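Local coordinates for protein xyloglucan-specific endo-beta-1,4-glucanase (Uncultured bacterium, PDB 4W88) that hydrolyses internal beta-1,4-glucan linkages of xyloglucan, as a family 5 glycoside hydrolase with a TIM-barrel fold, at residues D179-R182 / N187-D190. The protein carries 1 engineered substitution. Sequence-based numbering, arbitrary orientation.
Sequences DAVR and NNAD
The guanidinium of R182 has the carbonyl oxygen A189 O over one face, 3.5 Å from CZ, and N188 O at its edge, close to its plane. The edge contact is the hydrogen bond: NH1 of R182 donates to N188 O at 2.9 Å with an N-H...O angle of 155°, arriving above the carbonyl plane of N188 and not along a lone pair. A189 O also lies 3.5 Å from NE of R182, but the angle is too poor for a hydrogen bond, and its shortest approach is to the methylene, 3.3 Å from CD of R182. With CG beside the backbone N and anti to the carbonyl carbon (chi1 -59°), and a bend at chi2 (-64°), the arginine, which leaves the last turn of helix 164-182, is carried across to these two successive carbonyls. Beyond the contact, NE forms a salt bridge with D215, while NH1 also bonds R191 O.

Beside the arginine, V181 and N188 meet at about a right angle, CG1 of V181 lying 3.8 Å from CB of N188. The same CB is 3.6 Å from V181 O. The amide of N188 looks outside the pair, its OD1 accepting from R191 NE and its ND2 donating to A132 O and T184 OG1. V181 itself packs against W128 of helix 117-134 and L193 of strand 193-196.

The contact thus closes the turn by which a barrel helix returns to the next parallel strand of the TIM barrel. Were the R182 side chain cut back to an alanine here, N188 O would probably lose this donor and D215 this salt-bridge partner. One arginine thereby combines charge pairing with backbone recognition, and the nearby carboxylate and carbonyl oxygens would be expected to stabilise its positive charge.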
loop_
_atom_site.group_PDB
_atom_site.type_symbol
_atom_site.label_atom_id
_atom_site.label_comp_id
_atom_site.label_asym_id
_atom_site.label_seq_id
_atom_site.Cartn_x
_atom_site.Cartn_y
_atom_site.Cartn_z
ATOM N N ASP A 179 -15.623 -4.332 -9.849
ATOM C CA ASP A 179 -16.427 -5.090 -10.845
ATOM C C ASP A 179 -15.589 -6.174 -11.582
ATOM O O ASP A 179 -16.039 -7.283 -11.774
ATOM C CB ASP A 179 -17.042 -4.079 -11.804
ATOM C CG ASP A 179 -18.044 -4.643 -12.687
ATOM O OD1 ASP A 179 -17.617 -5.176 -13.692
ATOM O OD2 ASP A 179 -19.253 -4.518 -12.417
ATOM N N ALA A 180 -14.383 -5.807 -12.033
ATOM C CA ALA A 180 -13.555 -6.668 -12.797
ATOM C C ALA A 180 -13.186 -7.884 -11.965
ATOM O O ALA A 180 -13.154 -9.019 -12.472
ATOM C CB ALA A 180 -12.324 -5.957 -13.265
ATOM N N VAL A 181 -12.852 -7.648 -10.717
ATOM C CA VAL A 181 -12.427 -8.759 -9.844
ATOM C C VAL A 181 -13.599 -9.668 -9.487
ATOM O O VAL A 181 -13.509 -10.885 -9.642
ATOM C CB VAL A 181 -11.769 -8.254 -8.562
ATOM C CG1 VAL A 181 -11.440 -9.385 -7.598
ATOM C CG2 VAL A 181 -10.478 -7.461 -8.829
ATOM N N ARG A 182 -14.731 -9.083 -9.079
ATOM C CA ARG A 182 -15.879 -9.912 -8.765
ATOM C C ARG A 182 -16.401 -10.763 -9.937
ATOM O O ARG A 182 -16.845 -11.919 -9.738
ATOM C CB ARG A 182 -17.044 -9.057 -8.213
ATOM C CG ARG A 182 -16.689 -8.272 -6.943
ATOM C CD ARG A 182 -16.356 -9.146 -5.766
ATOM N NE ARG A 182 -16.234 -8.333 -4.529
ATOM C CZ ARG A 182 -15.325 -8.528 -3.604
ATOM N NH1 ARG A 182 -14.374 -9.445 -3.724
ATOM N NH2 ARG A 182 -15.290 -7.731 -2.579
ATOM N N ASN A 187 -12.809 -17.563 -5.352
ATOM C CA ASN A 187 -12.542 -16.895 -4.083
ATOM C C ASN A 187 -12.518 -15.367 -4.251
ATOM O O ASN A 187 -12.544 -14.629 -3.260
ATOM C CB ASN A 187 -11.226 -17.359 -3.422
ATOM C CG ASN A 187 -11.232 -18.827 -3.021
ATOM O OD1 ASN A 187 -12.283 -19.474 -2.972
ATOM N ND2 ASN A 187 -10.062 -19.354 -2.670
ATOM N N ASN A 188 -12.489 -14.899 -5.508
ATOM C CA ASN A 188 -12.601 -13.490 -5.735
ATOM C C ASN A 188 -14.012 -12.927 -5.524
ATOM O O ASN A 188 -14.145 -11.699 -5.520
ATOM C CB ASN A 188 -12.104 -13.089 -7.101
ATOM C CG ASN A 188 -10.685 -13.503 -7.367
ATOM O OD1 ASN A 188 -9.831 -13.428 -6.516
ATOM N ND2 ASN A 188 -10.446 -13.964 -8.590
ATOM N N ALA A 189 -15.018 -13.782 -5.303
ATOM C CA ALA A 189 -16.352 -13.276 -5.033
ATOM C C ALA A 189 -16.446 -12.468 -3.741
ATOM O O ALA A 189 -17.223 -11.525 -3.659
ATOM C CB ALA A 189 -17.373 -14.389 -5.068
ATOM N N ASP A 190 -15.639 -12.869 -2.763
ATOM C CA ASP A 190 -15.666 -12.262 -1.446
ATOM C C ASP A 190 -14.283 -11.911 -0.866
ATOM O O ASP A 190 -14.153 -11.539 0.302
ATOM C CB ASP A 190 -16.489 -13.121 -0.483
ATOM C CG ASP A 190 -16.004 -14.519 -0.296
ATOM O OD1 ASP A 190 -14.979 -14.892 -0.909
ATOM O OD2 ASP A 190 -16.708 -15.296 0.471
#